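Local coordinates for protein aldehyde Dehydrogenase (PDB 4O6R) that probably oxidises aldehydes to carboxylic acids using NAD(P)+, and binds AMP, at residues Ala288-Ser293 and Lys448-Gly453; Tyr416-Gly421 and Ala439-Ile444. All blocks are in the same frame, centred on the assembly; numbering follows the deposited sequence. Where two conformers were deposited one is given.

Interaction 1. Residues Ala288-Ser293 and Lys448-Gly453. With NO3 (nitrate ion), chain N; NO3 (nitrate ion), chain F.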
loop_
_atom_site.group_PDB
_atom_site.type_symbol
_atom_site.label_atom_id
_atom_site.label_comp_id
_atom_site.label_asym_id
_atom_site.label_seq_id
_atom_site.Cartn_x
_atom_site.Cartn_y
_atom_site.Cartn_z
ATOM N N ALA A 288 23.884 22.482 6.451
ATOM C CA ALA A 288 22.756 21.662 6.109
ATOM C C ALA A 288 23.116 20.969 4.816
ATOM O O ALA A 288 23.491 21.610 3.851
ATOM C CB ALA A 288 21.492 22.510 5.931
ATOM N N CYS A 289 23.004 19.653 4.784
ATOM C CA CYS A 289 23.384 18.940 3.586
ATOM C C CYS A 289 22.427 19.262 2.427
ATOM O O CYS A 289 22.790 19.059 1.274
ATOM C CB CYS A 289 23.482 17.437 3.857
ATOM S SG CYS A 289 24.637 16.993 5.192
ATOM N N ILE A 290 21.232 19.787 2.730
ATOM C CA ILE A 290 20.307 20.263 1.683
ATOM C C ILE A 290 20.312 21.758 1.420
ATOM O O ILE A 290 19.394 22.280 0.759
ATOM C CB ILE A 290 18.845 19.856 1.992
ATOM C CG1 ILE A 290 18.439 20.256 3.417
ATOM C CG2 ILE A 290 18.712 18.363 1.740
ATOM C CD1 ILE A 290 16.926 20.165 3.676
ATOM N N ALA A 291 21.333 22.445 1.923
ATOM C CA ALA A 291 21.430 23.889 1.722
ATOM C C ALA A 291 21.377 24.223 0.256
ATOM O O ALA A 291 21.954 23.514 -0.551
ATOM C CB ALA A 291 22.718 24.409 2.296
ATOM N N GLY A 292 20.706 25.330 -0.081
ATOM C CA GLY A 292 20.695 25.854 -1.435
ATOM C C GLY A 292 22.013 26.553 -1.744
ATOM O O GLY A 292 22.054 27.790 -1.850
ATOM N N SER A 293 23.074 25.765 -1.928
ATOM C CA SER A 293 24.429 26.345 -2.044
ATOM C C SER A 293 24.824 26.812 -3.445
ATOM O O SER A 293 25.898 27.437 -3.606
ATOM C CB SER A 293 25.489 25.365 -1.526
ATOM O OG SER A 293 25.351 24.072 -2.135
ATOM N N LYS A 448 13.884 23.482 1.289
ATOM C CA LYS A 448 14.105 22.784 2.547
ATOM C C LYS A 448 12.811 22.478 3.305
ATOM O O LYS A 448 12.754 22.625 4.525
ATOM C CB LYS A 448 15.071 23.539 3.466
ATOM C CG LYS A 448 16.376 23.932 2.844
ATOM C CD LYS A 448 17.532 24.061 3.835
ATOM C CE LYS A 448 17.270 25.056 4.949
ATOM N NZ LYS A 448 18.276 24.800 6.033
ATOM N N ARG A 449 11.746 22.107 2.601
ATOM C CA ARG A 449 10.585 21.624 3.302
ATOM C C ARG A 449 10.843 20.164 3.679
ATOM O O ARG A 449 11.131 19.341 2.817
ATOM C CB ARG A 449 9.297 21.731 2.482
ATOM C CG ARG A 449 9.029 23.119 1.895
ATOM C CD ARG A 449 8.923 24.161 2.987
ATOM N NE ARG A 449 7.843 23.883 3.906
ATOM C CZ ARG A 449 7.397 24.742 4.828
ATOM N NH1 ARG A 449 7.962 25.935 4.973
ATOM N NH2 ARG A 449 6.378 24.407 5.622
ATOM N N VAL A 450 10.731 19.912 4.977
ATOM C CA VAL A 450 10.900 18.561 5.532
ATOM C C VAL A 450 9.690 18.222 6.400
ATOM O O VAL A 450 9.157 19.074 7.147
ATOM C CB VAL A 450 12.244 18.389 6.280
ATOM C CG1 VAL A 450 13.416 18.558 5.335
ATOM C CG2 VAL A 450 12.374 19.371 7.425
ATOM N N ASN A 451 9.214 16.981 6.270
ATOM C CA ASN A 451 8.063 16.497 7.003
ATOM C C ASN A 451 8.367 15.055 7.356
ATOM O O ASN A 451 8.974 14.322 6.537
ATOM C CB ASN A 451 6.792 16.631 6.152
ATOM C CG ASN A 451 5.583 15.997 6.776
ATOM O OD1 ASN A 451 5.421 14.789 6.753
ATOM N ND2 ASN A 451 4.695 16.808 7.305
ATOM N N PRO A 452 7.944 14.604 8.551
ATOM C CA PRO A 452 8.356 13.246 8.934
ATOM C C PRO A 452 7.696 12.100 8.190
ATOM O O PRO A 452 8.080 10.962 8.383
ATOM C CB PRO A 452 8.022 13.175 10.427
ATOM C CG PRO A 452 7.057 14.226 10.678
ATOM C CD PRO A 452 7.342 15.332 9.675
ATOM N N GLY A 453 6.710 12.382 7.337
ATOM C CA GLY A 453 6.215 11.403 6.412
ATOM C C GLY A 453 6.754 11.503 4.996
ATOM O O GLY A 453 6.407 10.664 4.161
HETATM N N NO3 N . 5.919 21.081 5.051
HETATM O O1 NO3 N . 5.545 21.866 4.194
HETATM O O2 NO3 N . 5.014 20.147 5.560
HETATM O O3 NO3 N . 7.245 21.150 5.484
HETATM N N NO3 F . 17.079 21.801 7.280
HETATM O O1 NO3 F . 16.674 20.664 7.537
HETATM O O2 NO3 F . 16.438 22.926 7.770
HETATM O O3 NO3 F . 18.213 21.997 6.500
#
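Ile290 and Lys448 carry a buried loop-to-loop contact between the turn that follows helix 270-282 and the long loop that follows strand 441-444. The joint is aliphatic and small, with 178 Å² buried over both sides. CG1 of Ile290 sits between its backbone N and carbonyl carbon (chi1 51°), which directs the branch at the lysine: Ile290 CD1 meets Lys448 CB at 3.9 Å, and Ile290 CG1 meets Lys448 CD at 3.9 Å. The Ile290 CD1 methyl also approaches Val450 CG1, at 4.2 Å, a less certain touch because Val450 was modelled in two conformers. Ala288-Ala291 form a type I beta turn, closed by Ala291 N to Ala288 O at 3.0 Å. This turn bears Cys289, and its sequence fits the aldehyde dehydrogenase cysteine signature, consistent with the catalytic nucleophile of relatives; its neighbours in the turn, Ala288 and Ile290, make the contact with Lys448. Beyond the isoleucine the lysine chain bends at chi3 (-57°), bringing Lys448 NZ to 3.9 Å from Ala288 CB. The ammonium binds a nitrate ion, probably from the crystallisation liquor, Lys448 NZ lying 2.8 Å from its O3, and also bonds to His283 and makes a cation-pi contact with Trp279. Arg449 points away from 288-293: its NE and NH2 grip O1 of the other nitrate edge-on, NH2 at 3.0 Å, and NH2 salt-bridges Asp135 of the second subunit.

Interaction 2. Residues Tyr416-Gly421 and Ala439-Ile444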
loop_
_atom_site.group_PDB
_atom_site.type_symbol
_atom_site.label_atom_id
_atom_site.label_comp_id
_atom_site.label_asym_id
_atom_site.label_seq_id
_atom_site.Cartn_x
_atom_site.Cartn_y
_atom_site.Cartn_z
ATOM N N TYR A 416 26.907 15.360 -6.729
ATOM C CA TYR A 416 25.900 15.171 -5.708
ATOM C C TYR A 416 24.501 15.144 -6.305
ATOM O O TYR A 416 24.277 15.645 -7.403
ATOM C CB TYR A 416 25.982 16.330 -4.731
ATOM C CG TYR A 416 27.309 16.426 -4.031
ATOM C CD1 TYR A 416 27.615 15.547 -3.019
ATOM C CD2 TYR A 416 28.263 17.360 -4.394
ATOM C CE1 TYR A 416 28.807 15.616 -2.358
ATOM C CE2 TYR A 416 29.474 17.419 -3.742
ATOM C CZ TYR A 416 29.720 16.549 -2.717
ATOM O OH TYR A 416 30.890 16.560 -2.016
ATOM N N GLY A 417 23.573 14.549 -5.563
ATOM C CA GLY A 417 22.153 14.539 -5.919
ATOM C C GLY A 417 21.266 14.322 -4.679
ATOM O O GLY A 417 20.635 13.261 -4.526
ATOM N N LEU A 418 21.243 15.298 -3.777
ATOM C CA LEU A 418 20.490 15.182 -2.551
ATOM C C LEU A 418 19.182 15.984 -2.720
ATOM O O LEU A 418 18.163 15.401 -3.117
ATOM C CB LEU A 418 21.343 15.630 -1.354
ATOM C CG LEU A 418 20.723 15.458 0.023
ATOM C CD1 LEU A 418 20.313 14.024 0.262
ATOM C CD2 LEU A 418 21.740 15.870 1.071
ATOM N N GLY A 419 19.210 17.294 -2.475
ATOM C CA GLY A 419 18.055 18.159 -2.694
ATOM C C GLY A 419 18.287 19.104 -3.857
ATOM O O GLY A 419 19.374 19.161 -4.399
ATOM N N SER A 420 17.248 19.831 -4.231
ATOM C CA SER A 420 17.231 20.720 -5.362
ATOM C C SER A 420 15.922 21.512 -5.290
ATOM O O SER A 420 15.000 21.151 -4.565
ATOM C CB SER A 420 17.238 19.929 -6.693
ATOM O OG SER A 420 15.987 19.302 -6.868
ATOM N N GLY A 421 15.848 22.609 -6.012
ATOM C CA GLY A 421 14.598 23.310 -6.126
ATOM C C GLY A 421 14.645 24.411 -7.141
ATOM O O GLY A 421 15.700 24.714 -7.715
ATOM N N ALA A 439 18.142 14.341 -8.067
ATOM C CA ALA A 439 18.054 14.609 -6.660
ATOM C C ALA A 439 16.961 13.736 -6.072
ATOM O O ALA A 439 16.027 13.330 -6.794
ATOM C CB ALA A 439 17.720 16.082 -6.413
ATOM N N GLY A 440 17.062 13.469 -4.779
ATOM C CA GLY A 440 16.005 12.738 -4.076
ATOM C C GLY A 440 14.800 13.604 -3.737
ATOM O O GLY A 440 13.727 13.087 -3.449
ATOM N N MET A 441 15.002 14.922 -3.759
ATOM C CA MET A 441 14.001 15.891 -3.348
ATOM C C MET A 441 14.089 17.141 -4.222
ATOM O O MET A 441 15.186 17.608 -4.519
ATOM C CB MET A 441 14.232 16.261 -1.888
ATOM C CG MET A 441 14.197 15.065 -0.947
ATOM S SD MET A 441 14.834 15.477 0.677
ATOM C CE MET A 441 16.587 15.472 0.348
ATOM N N CYS A 442 12.932 17.664 -4.616
ATOM C CA CYS A 442 12.869 18.883 -5.416
ATOM C C CYS A 442 11.755 19.776 -4.876
ATOM O O CYS A 442 10.606 19.365 -4.809
ATOM C CB CYS A 442 12.621 18.571 -6.892
ATOM S SG CYS A 442 12.689 20.055 -7.912
ATOM N N TRP A 443 12.114 20.993 -4.491
ATOM C CA TRP A 443 11.195 21.960 -3.912
ATOM C C TRP A 443 10.879 23.017 -4.937
ATOM O O TRP A 443 11.795 23.664 -5.477
ATOM C CB TRP A 443 11.824 22.621 -2.652
ATOM C CG TRP A 443 12.082 21.658 -1.532
ATOM C CD1 TRP A 443 11.136 21.050 -0.757
ATOM C CD2 TRP A 443 13.352 21.136 -1.088
ATOM N NE1 TRP A 443 11.735 20.208 0.143
ATOM C CE2 TRP A 443 13.085 20.237 -0.035
ATOM C CE3 TRP A 443 14.678 21.361 -1.452
ATOM C CZ2 TRP A 443 14.095 19.549 0.647
ATOM C CZ3 TRP A 443 15.678 20.676 -0.789
ATOM C CH2 TRP A 443 15.374 19.779 0.254
ATOM N N ILE A 444 9.584 23.212 -5.204
ATOM C CA ILE A 444 9.130 24.195 -6.184
ATOM C C ILE A 444 8.459 25.349 -5.452
ATOM O O ILE A 444 7.472 25.142 -4.740
ATOM C CB ILE A 444 8.165 23.604 -7.210
ATOM C CG1 ILE A 444 8.834 22.436 -7.919
ATOM C CG2 ILE A 444 7.768 24.679 -8.212
ATOM C CD1 ILE A 444 7.871 21.500 -8.619
#
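Gly417 opens the pairing, its O lying 3.6 Å from Ala439 CA where the two segments start to run side by side, their directions 16° apart. At Leu418 the carbonyl O is shared by two donors: Gly440 N at 2.8 Å, tilted somewhat from the carbonyl plane, and Met441 N, longer but in that plane. This fork clamps the turn that leads into strand 441-444. The Leu418 side chain lies alongside Met441, CD1 of Leu418 being 4.0 Å from CE of Met441, although Met441 was modelled in two conformers. Gly419, having no side chain, lets the indole approach, with Trp443 CZ3 4.0 Å from Gly419 CA. Ser420 takes part through both side chain and backbone. With chi1 at 71°, its OG donates to Met441 O at 3.0 Å and comes within 3.4 Å of Cys442 CB; its O receives Trp443 N at 2.9 Å in a fairly straight bond (159°). Gly421 then faces Trp443 in a parallel bridge. Strand 421-423, helix 427-436 and strand 441-444 form a beta-alpha-beta unit in the seven-stranded sheet. Gly421 also makes backbone hydrogen bonds to Ala261 and Ile263 of strand 261-264, which flanks strand 421-423 on the side away from 441-444; helix 427-436 packs on Cys442 and Ile444, and strand 441-444, outermost within the chain, pairs in parallel with a strand of the second subunit.

Overall arrangement
From the N terminus, the chain first passes 288-293, leading into strand 294-298, and later reaches 416-421, which returns to the same sheet at strand 421-423. Helix 427-436 follows, and 439-444 closes the short loop of interaction 2, its segments 18 residues apart. Only then does 448-453 come back to 288-293, closing the loop of interaction 1, whose segments are 155 residues apart, so interaction 2 is nested inside it. Their centres are 9 Å apart and they touch: Arg449 O lies 2.9 Å from Trp443 NE1, a probable hydrogen bond, and Ile290 CD1 packs on Trp443 CH2. Together they tie the cysteine-bearing turn to the outermost strand of the sheet within this chain, and both reach the second subunit.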